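Local coordinates for protein HNH endonuclease (Geobacter metallireducens, PDB 4H9D) that is a manganese-dependent nicking endonuclease of the HNH family, probably cutting one strand of duplex DNA, and carries a zinc ion, at residues His39-Ile44 and Lys74-Arg79; Gln27-Arg32 and Leu50-Leu55. All blocks are in the same frame, centred on the assembly; numbering follows the deposited sequence.

Contact 1. Residues His39-Ile44 and Lys74-Arg79. With ZN (zinc ion), chain D.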
ATOM      1  N   HIS A  39       0.970  -6.580  22.877  1.00 31.11           N
ATOM      2  CA  HIS A  39       2.018  -7.580  22.734  1.00 29.73           C
ATOM      3  C   HIS A  39       3.302  -7.127  22.060  1.00 32.94           C
ATOM      4  O   HIS A  39       4.384  -7.625  22.396  1.00 34.27           O
ATOM      5  CB  HIS A  39       1.478  -8.797  22.004  1.00 37.78           C
ATOM      6  CG  HIS A  39       2.460  -9.913  21.914  1.00 43.16           C
ATOM      7  ND1 HIS A  39       3.125 -10.228  20.746  1.00 50.04           N
ATOM      8  CD2 HIS A  39       2.922 -10.770  22.855  1.00 46.40           C
ATOM      9  CE1 HIS A  39       3.956 -11.231  20.973  1.00 51.32           C
ATOM     10  NE2 HIS A  39       3.851 -11.579  22.244  1.00 48.41           N
ATOM     11  N   TYR A  40       3.188  -6.183  21.126  1.00 41.79           N
ATOM     12  CA  TYR A  40       4.355  -5.698  20.404  1.00 41.53           C
ATOM     13  C   TYR A  40       5.117  -4.620  21.152  1.00 45.38           C
ATOM     14  O   TYR A  40       6.305  -4.785  21.428  1.00 45.91           O
ATOM     15  CB  TYR A  40       3.938  -5.213  19.011  1.00 44.61           C
ATOM     16  CG  TYR A  40       3.376  -6.343  18.177  1.00 41.87           C
ATOM     17  CD1 TYR A  40       4.184  -7.444  17.831  1.00 38.66           C
ATOM     18  CD2 TYR A  40       2.020  -6.372  17.809  1.00 42.26           C
ATOM     19  CE1 TYR A  40       3.660  -8.548  17.150  1.00 35.36           C
ATOM     20  CE2 TYR A  40       1.479  -7.477  17.123  1.00 39.23           C
ATOM     21  CZ  TYR A  40       2.313  -8.556  16.804  1.00 40.34           C
ATOM     22  OH  TYR A  40       1.814  -9.651  16.146  1.00 41.83           O
ATOM     23  N   CYS A  41       4.454  -3.523  21.509  1.00 40.29           N
ATOM     24  CA  CYS A  41       5.171  -2.467  22.222  1.00 41.12           C
ATOM     25  C   CYS A  41       5.142  -2.544  23.752  1.00 41.73           C
ATOM     26  O   CYS A  41       5.859  -1.809  24.413  1.00 44.06           O
ATOM     27  CB  CYS A  41       4.697  -1.091  21.751  1.00 39.35           C
ATOM     28  SG  CYS A  41       2.973  -0.715  22.062  1.00 47.81           S
ATOM     29  N   GLY A  42       4.328  -3.430  24.311  1.00 38.01           N
ATOM     30  CA  GLY A  42       4.270  -3.571  25.758  1.00 34.03           C
ATOM     31  C   GLY A  42       3.683  -2.364  26.475  1.00 39.26           C
ATOM     32  O   GLY A  42       3.715  -2.282  27.706  1.00 41.16           O
ATOM     33  N   GLU A  43       3.152  -1.420  25.704  1.00 50.21           N
ATOM     34  CA  GLU A  43       2.550  -0.222  26.258  1.00 54.17           C
ATOM     35  C   GLU A  43       1.164  -0.603  26.762  1.00 54.58           C
ATOM     36  O   GLU A  43       0.636  -1.634  26.368  1.00 52.60           O
ATOM     37  CB  GLU A  43       2.440   0.840  25.168  1.00 71.60           C
ATOM     38  CG  GLU A  43       2.062   2.205  25.679  1.00 78.68           C
ATOM     39  CD  GLU A  43       2.088   3.255  24.593  1.00 89.69           C
ATOM     40  OE1 GLU A  43       3.004   3.202  23.739  1.00 90.53           O
ATOM     41  OE2 GLU A  43       1.202   4.138  24.606  1.00 94.39           O
ATOM     42  N   ILE A  44       0.566   0.216  27.621  1.00 62.13           N
ATOM     43  CA  ILE A  44      -0.759  -0.102  28.141  1.00 59.21           C
ATOM     44  C   ILE A  44      -1.859   0.711  27.464  1.00 64.92           C
ATOM     45  O   ILE A  44      -1.706   1.913  27.245  1.00 69.74           O
ATOM     46  CB  ILE A  44      -0.823   0.110  29.658  1.00 53.68           C
ATOM     47  CG1 ILE A  44       0.239  -0.751  30.331  1.00 51.74           C
ATOM     48  CG2 ILE A  44      -2.181  -0.283  30.177  1.00 54.81           C
ATOM     49  CD1 ILE A  44       0.149  -0.778  31.819  1.00 52.16           C
ATOM     50  N   LYS A  74      -3.685  -0.271  17.892  1.00 71.53           N
ATOM     51  CA  LYS A  74      -3.871   0.235  16.535  1.00 74.20           C
ATOM     52  C   LYS A  74      -2.576   0.365  15.716  1.00 72.83           C
ATOM     53  O   LYS A  74      -2.409  -0.294  14.685  1.00 69.66           O
ATOM     54  CB  LYS A  74      -4.603   1.583  16.620  1.00 84.90           C
ATOM     55  CG  LYS A  74      -4.790   2.337  15.312  1.00 90.14           C
ATOM     56  CD  LYS A  74      -5.734   3.521  15.509  1.00 95.63           C
ATOM     57  CE  LYS A  74      -5.306   4.411  16.678  1.00 99.02           C
ATOM     58  NZ  LYS A  74      -6.282   5.507  16.963  1.00103.53           N
ATOM     59  N   GLU A  75      -1.663   1.204  16.199  1.00 67.03           N
ATOM     60  CA  GLU A  75      -0.383   1.480  15.546  1.00 65.75           C
ATOM     61  C   GLU A  75       0.476   0.252  15.232  1.00 61.15           C
ATOM     62  O   GLU A  75       0.956   0.086  14.106  1.00 61.57           O
ATOM     63  CB  GLU A  75       0.406   2.457  16.411  1.00 94.03           C
ATOM     64  CG  GLU A  75       1.696   2.955  15.805  1.00103.57           C
ATOM     65  CD  GLU A  75       2.389   3.965  16.702  1.00115.41           C
ATOM     66  OE1 GLU A  75       1.763   5.000  17.017  1.00117.75           O
ATOM     67  OE2 GLU A  75       3.554   3.726  17.096  1.00119.45           O
ATOM     68  N   CYS A  76       0.683  -0.597  16.232  1.00 57.71           N
ATOM     69  CA  CYS A  76       1.484  -1.804  16.059  1.00 58.23           C
ATOM     70  C   CYS A  76       0.840  -2.773  15.078  1.00 53.56           C
ATOM     71  O   CYS A  76       1.522  -3.379  14.246  1.00 52.06           O
ATOM     72  CB  CYS A  76       1.687  -2.524  17.400  1.00 58.41           C
ATOM     73  SG  CYS A  76       3.106  -1.963  18.377  1.00 56.94           S
ATOM     74  N   ASN A  77      -0.474  -2.926  15.171  1.00 55.72           N
ATOM     75  CA  ASN A  77      -1.153  -3.860  14.292  1.00 54.39           C
ATOM     76  C   ASN A  77      -0.969  -3.564  12.809  1.00 55.40           C
ATOM     77  O   ASN A  77      -0.808  -4.498  12.016  1.00 59.58           O
ATOM     78  CB  ASN A  77      -2.639  -3.922  14.620  1.00 52.84           C
ATOM     79  CG  ASN A  77      -3.362  -4.935  13.776  1.00 53.94           C
ATOM     80  OD1 ASN A  77      -2.983  -6.109  13.731  1.00 55.93           O
ATOM     81  ND2 ASN A  77      -4.406  -4.492  13.090  1.00 54.05           N
ATOM     82  N   ASN A  78      -0.999  -2.282  12.432  1.00 54.65           N
ATOM     83  CA  ASN A  78      -0.834  -1.882  11.030  1.00 59.31           C
ATOM     84  C   ASN A  78       0.624  -1.912  10.609  1.00 59.55           C
ATOM     85  O   ASN A  78       0.982  -2.555   9.622  1.00 60.35           O
ATOM     86  CB  ASN A  78      -1.373  -0.474  10.815  1.00 62.92           C
ATOM     87  CG  ASN A  78      -2.821  -0.350  11.213  1.00 68.19           C
ATOM     88  OD1 ASN A  78      -3.693  -0.993  10.625  1.00 65.61           O
ATOM     89  ND2 ASN A  78      -3.090   0.468  12.225  1.00 71.05           N
ATOM     90  N   ARG A  79       1.455  -1.196  11.362  1.00 53.46           N
ATOM     91  CA  ARG A  79       2.879  -1.126  11.096  1.00 52.31           C
ATOM     92  C   ARG A  79       3.495  -2.497  10.890  1.00 50.24           C
ATOM     93  O   ARG A  79       4.465  -2.636  10.153  1.00 50.28           O
ATOM     94  CB  ARG A  79       3.593  -0.421  12.246  1.00 52.44           C
ATOM     95  CG  ARG A  79       3.568   1.084  12.153  1.00 58.09           C
ATOM     96  CD  ARG A  79       3.901   1.731  13.488  1.00 63.96           C
ATOM     97  NE  ARG A  79       3.995   3.186  13.385  1.00 70.62           N
ATOM     98  CZ  ARG A  79       5.017   3.826  12.823  1.00 78.72           C
ATOM     99  NH1 ARG A  79       6.036   3.137  12.315  1.00 80.48           N
ATOM    100  NH2 ARG A  79       5.022   5.154  12.756  1.00 84.43           N
TER
HETATM  101 ZN    ZN D 201       1.606  -1.526  20.382  1.00 51.95          ZN
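Cys-41 and Cys-76 meet at a four-cysteine zinc site, where the loop after helix 27-34 is tied to the first turn of helix 74-82. The metal lies between the two thiolates, 2.3 Å from Cys-41 SG and 2.5 Å from Cys-76 SG. The angle SG-Zn-SG is about 107°, close to tetrahedral. Cys-41 reaches the ion with SG placed between its own backbone N and carbonyl carbon (chi1 63°), which turns the sulfur across toward the helix. Cys-38 and Cys-73 complete the coordination, each from the CxxC pair of one of these two bonding residues. The site thus fastens the helix of the ββα-metal fold of HNH nucleases to the loop that leads into its first strand. Tyr-40 flanks the metal site: its CB packs against Cys-76 SG at 3.4 Å, while CD2 lies 3.9 Å from Cys-76 CB, which approaches the ring obliquely. Over one face of the same ring lies His-39, with ND1 4.0 Å above the plane and offset toward the rim. Trp-88 meets the ring edge-to-face, and the phenol hydroxyl has Asp-53 as its partner. Along the helix, Arg-79 NE and Glu-75 OE2 make a long salt bridge of 3.8 Å with the oxygen well out of the guanidinium plane, so charge attraction alone joins them; OE2 is also hydrogen-bonded to Tyr-91 OH of helix 85-92.

Contact 2. Residues Gln27-Arg32 and Leu50-Leu55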
ATOM      1  N   GLN A  27     -14.038 -15.905  27.126  1.00 52.56           N
ATOM      2  CA  GLN A  27     -13.715 -15.260  28.397  1.00 54.64           C
ATOM      3  C   GLN A  27     -12.218 -15.021  28.398  1.00 51.11           C
ATOM      4  O   GLN A  27     -11.741 -13.962  28.814  1.00 46.22           O
ATOM      5  CB  GLN A  27     -14.063 -16.182  29.569  1.00 68.38           C
ATOM      6  CG  GLN A  27     -15.480 -16.751  29.518  1.00 75.40           C
ATOM      7  CD  GLN A  27     -16.540 -15.725  29.876  1.00 81.85           C
ATOM      8  OE1 GLN A  27     -16.410 -14.547  29.539  1.00 80.13           O
ATOM      9  NE2 GLN A  27     -17.602 -16.169  30.552  1.00 82.74           N
ATOM     10  N   TRP A  28     -11.498 -16.034  27.923  1.00 58.66           N
ATOM     11  CA  TRP A  28     -10.039 -16.040  27.829  1.00 58.15           C
ATOM     12  C   TRP A  28      -9.484 -14.815  27.118  1.00 61.53           C
ATOM     13  O   TRP A  28      -8.492 -14.233  27.559  1.00 67.92           O
ATOM     14  CB  TRP A  28      -9.566 -17.313  27.093  1.00 46.09           C
ATOM     15  CG  TRP A  28      -8.107 -17.306  26.749  1.00 45.19           C
ATOM     16  CD1 TRP A  28      -7.075 -17.568  27.593  1.00 47.31           C
ATOM     17  CD2 TRP A  28      -7.519 -16.896  25.507  1.00 42.60           C
ATOM     18  NE1 TRP A  28      -5.874 -17.335  26.963  1.00 44.59           N
ATOM     19  CE2 TRP A  28      -6.117 -16.921  25.680  1.00 42.28           C
ATOM     20  CE3 TRP A  28      -8.038 -16.507  24.267  1.00 44.18           C
ATOM     21  CZ2 TRP A  28      -5.221 -16.567  24.654  1.00 40.75           C
ATOM     22  CZ3 TRP A  28      -7.153 -16.157  23.249  1.00 41.05           C
ATOM     23  CH2 TRP A  28      -5.758 -16.189  23.451  1.00 42.75           C
ATOM     24  N   TRP A  29     -10.108 -14.430  26.009  1.00 47.21           N
ATOM     25  CA  TRP A  29      -9.638 -13.266  25.261  1.00 44.10           C
ATOM     26  C   TRP A  29      -9.976 -11.982  25.988  1.00 36.94           C
ATOM     27  O   TRP A  29      -9.145 -11.085  26.093  1.00 36.17           O
ATOM     28  CB  TRP A  29     -10.257 -13.213  23.871  1.00 42.80           C
ATOM     29  CG  TRP A  29      -9.723 -12.067  23.074  1.00 42.62           C
ATOM     30  CD1 TRP A  29     -10.416 -10.980  22.623  1.00 38.50           C
ATOM     31  CD2 TRP A  29      -8.374 -11.906  22.612  1.00 42.29           C
ATOM     32  NE1 TRP A  29      -9.582 -10.150  21.903  1.00 42.74           N
ATOM     33  CE2 TRP A  29      -8.324 -10.697  21.878  1.00 42.41           C
ATOM     34  CE3 TRP A  29      -7.202 -12.667  22.748  1.00 43.26           C
ATOM     35  CZ2 TRP A  29      -7.145 -10.231  21.274  1.00 46.85           C
ATOM     36  CZ3 TRP A  29      -6.033 -12.203  22.154  1.00 43.21           C
ATOM     37  CH2 TRP A  29      -6.015 -10.994  21.422  1.00 46.17           C
ATOM     38  N   LYS A  30     -11.217 -11.888  26.450  1.00 43.26           N
ATOM     39  CA  LYS A  30     -11.683 -10.734  27.204  1.00 47.57           C
ATOM     40  C   LYS A  30     -10.712 -10.501  28.352  1.00 51.80           C
ATOM     41  O   LYS A  30     -10.365  -9.362  28.671  1.00 52.87           O
ATOM     42  CB  LYS A  30     -13.071 -11.007  27.778  1.00 47.76           C
ATOM     43  CG  LYS A  30     -14.227 -10.653  26.865  1.00 55.12           C
ATOM     44  CD  LYS A  30     -14.251 -11.453  25.600  1.00 57.48           C
ATOM     45  CE  LYS A  30     -15.628 -11.352  24.980  1.00 71.58           C
ATOM     46  NZ  LYS A  30     -16.665 -11.744  25.988  1.00 71.42           N
ATOM     47  N   ASN A  31     -10.275 -11.587  28.980  1.00 56.44           N
ATOM     48  CA  ASN A  31      -9.337 -11.449  30.076  1.00 56.55           C
ATOM     49  C   ASN A  31      -8.026 -10.859  29.590  1.00 60.63           C
ATOM     50  O   ASN A  31      -7.518  -9.891  30.172  1.00 62.98           O
ATOM     51  CB  ASN A  31      -9.063 -12.793  30.741  1.00 55.69           C
ATOM     52  CG  ASN A  31      -9.671 -12.880  32.113  1.00 59.59           C
ATOM     53  OD1 ASN A  31     -10.892 -13.018  32.251  1.00 64.67           O
ATOM     54  ND2 ASN A  31      -8.832 -12.773  33.148  1.00 60.26           N
ATOM     55  N   ARG A  32      -7.485 -11.442  28.524  1.00 46.11           N
ATOM     56  CA  ARG A  32      -6.228 -10.981  27.971  1.00 41.83           C
ATOM     57  C   ARG A  32      -6.219  -9.482  27.626  1.00 48.76           C
ATOM     58  O   ARG A  32      -5.278  -8.771  28.008  1.00 54.78           O
ATOM     59  CB  ARG A  32      -5.861 -11.799  26.737  1.00 42.29           C
ATOM     60  CG  ARG A  32      -4.476 -11.504  26.232  1.00 47.36           C
ATOM     61  CD  ARG A  32      -3.546 -12.586  26.652  1.00 50.62           C
ATOM     62  NE  ARG A  32      -3.505 -13.611  25.629  1.00 51.51           N
ATOM     63  CZ  ARG A  32      -2.611 -13.654  24.646  1.00 50.85           C
ATOM     64  NH1 ARG A  32      -1.665 -12.728  24.554  1.00 51.91           N
ATOM     65  NH2 ARG A  32      -2.673 -14.631  23.746  1.00 50.02           N
ATOM     66  N   LEU A  50      -7.474  -2.134  21.733  1.00 63.50           N
ATOM     67  CA  LEU A  50      -6.713  -3.306  21.308  1.00 58.74           C
ATOM     68  C   LEU A  50      -7.488  -4.121  20.279  1.00 57.10           C
ATOM     69  O   LEU A  50      -8.719  -4.096  20.252  1.00 60.02           O
ATOM     70  CB  LEU A  50      -6.393  -4.208  22.495  1.00 42.63           C
ATOM     71  CG  LEU A  50      -5.555  -3.611  23.613  1.00 43.24           C
ATOM     72  CD1 LEU A  50      -5.176  -4.736  24.559  1.00 42.51           C
ATOM     73  CD2 LEU A  50      -4.316  -2.930  23.053  1.00 35.13           C
ATOM     74  N   THR A  51      -6.757  -4.840  19.435  1.00 43.09           N
ATOM     75  CA  THR A  51      -7.355  -5.695  18.416  1.00 46.44           C
ATOM     76  C   THR A  51      -6.662  -7.039  18.480  1.00 42.39           C
ATOM     77  O   THR A  51      -5.609  -7.177  19.100  1.00 46.54           O
ATOM     78  CB  THR A  51      -7.157  -5.138  17.003  1.00 66.69           C
ATOM     79  OG1 THR A  51      -7.428  -3.730  17.005  1.00 76.43           O
ATOM     80  CG2 THR A  51      -8.113  -5.824  16.030  1.00 65.45           C
HETATM   81  N   MSE A  52      -7.252  -8.038  17.854  1.00 57.30           N
HETATM   82  CA  MSE A  52      -6.637  -9.344  17.857  1.00 55.06           C
HETATM   83  C   MSE A  52      -5.746  -9.460  16.642  1.00 53.92           C
HETATM   84  O   MSE A  52      -6.160  -9.140  15.528  1.00 60.27           O
HETATM   85  CB  MSE A  52      -7.690 -10.426  17.797  1.00 57.86           C
HETATM   86  CG  MSE A  52      -7.101 -11.795  17.687  1.00 59.05           C
HETATM   87 SE   MSE A  52      -8.492 -13.104  17.716  1.00 81.22          SE
HETATM   88  CE  MSE A  52      -9.246 -12.715  15.998  1.00 71.81           C
ATOM     89  N   ASP A  53      -4.511  -9.893  16.851  1.00 49.55           N
ATOM     90  CA  ASP A  53      -3.608 -10.062  15.727  1.00 48.24           C
ATOM     91  C   ASP A  53      -3.032 -11.460  15.751  1.00 47.96           C
ATOM     92  O   ASP A  53      -2.884 -12.066  16.814  1.00 50.81           O
ATOM     93  CB  ASP A  53      -2.485  -9.024  15.767  1.00 60.65           C
ATOM     94  CG  ASP A  53      -1.604  -9.062  14.524  1.00 65.45           C
ATOM     95  OD1 ASP A  53      -2.112  -9.380  13.424  1.00 72.78           O
ATOM     96  OD2 ASP A  53      -0.399  -8.752  14.644  1.00 68.11           O
ATOM     97  N   HIS A  54      -2.755 -11.993  14.568  1.00 40.89           N
ATOM     98  CA  HIS A  54      -2.155 -13.317  14.466  1.00 43.39           C
ATOM     99  C   HIS A  54      -0.680 -13.092  14.196  1.00 46.26           C
ATOM    100  O   HIS A  54      -0.321 -12.400  13.243  1.00 54.96           O
ATOM    101  CB  HIS A  54      -2.749 -14.106  13.316  1.00 36.73           C
ATOM    102  CG  HIS A  54      -4.215 -14.362  13.445  1.00 40.08           C
ATOM    103  ND1 HIS A  54      -5.163 -13.392  13.205  1.00 41.74           N
ATOM    104  CD2 HIS A  54      -4.895 -15.492  13.747  1.00 37.04           C
ATOM    105  CE1 HIS A  54      -6.367 -13.915  13.350  1.00 39.54           C
ATOM    106  NE2 HIS A  54      -6.231 -15.188  13.679  1.00 38.41           N
ATOM    107  N   LEU A  55       0.168 -13.649  15.052  1.00 49.80           N
ATOM    108  CA  LEU A  55       1.603 -13.508  14.879  1.00 48.16           C
ATOM    109  C   LEU A  55       1.894 -13.948  13.459  1.00 50.36           C
ATOM    110  O   LEU A  55       2.484 -13.210  12.669  1.00 54.27           O
ATOM    111  CB  LEU A  55       2.330 -14.404  15.871  1.00 41.16           C
ATOM    112  CG  LEU A  55       2.287 -13.912  17.307  1.00 39.00           C
ATOM    113  CD1 LEU A  55       2.862 -14.972  18.201  1.00 38.51           C
ATOM    114  CD2 LEU A  55       3.066 -12.615  17.418  1.00 37.41           C
TER
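Trp-29 of helix 27-34 packs against Met-52 of strand 50-54, a residue present here as selenomethionine, and this pair carries most of the contact. Just before it in the helix, Trp-28 turns to other partners: it makes a cation-pi contact with Arg-66, and its CZ2 lies at the edge of the Arg-32 guanidinium, in the plane of that group. Trp-29 itself points its indole at the strand. Its CG is anti to the backbone N (chi1 -177°), which extends the ring away from the helix and brings the benzo half against Met-52. There CZ2 lies 3.5 Å from Met-52 CB, an oblique approach, and CH2 is 4.0 Å from Met-52 CG. Further along the Met-52 side chain, SE stands above the six-membered ring, 4.8 Å from its centroid and only 10° off the normal, a Met-aromatic contact at some distance. At the ring edge, Thr-51 O lies near the indole plane, 4.1 Å from CZ2. A serine in place of Trp-29 would probably open a gap between helix and strand and leave Met-52 SE without the aromatic face below it. Three residues on, Trp-29 CZ3 lies 4.3 Å above one face of the Arg-32 guanidinium, offset toward its rim, and Arg-32 NH2 is hydrogen-bonded to Val-69 O. Trp-29 and Met-52 also both touch Val-69 and Arg-24, so strand 69-73 and helix 10-24 help enclose the pair. The result is a small hydrophobic core beneath the two-stranded antiparallel hairpin of the ββα-metal (His-Me finger) fold, closed by the helix that precedes it in the chain.

The two contacts, with centres 13 Å apart, are interleaved along the chain, and strand 69-73 lies against both, with Tyr-40 of contact 1 on Val-70. They also meet directly. Tyr-40 OH of contact 1 makes a probable hydrogen bond of 2.8 Å to Asp-53 OD2 of contact 2, and His-39 CE1 packs 3.9 Å from Leu-55 CD2. Contact 1 holds the zinc, whereas the Thr-51 side chain of contact 2 is about 10 Å from it. A bound magnesium ion lies about 13 Å from the Tyr-40 side chain, too far for that residue to touch it. Contact 1 joins the loop to the helix that follows strand 69-73, contact 2 packs helix 27-34 on strand 50-54, and Tyr-40 with Asp-53 links the two.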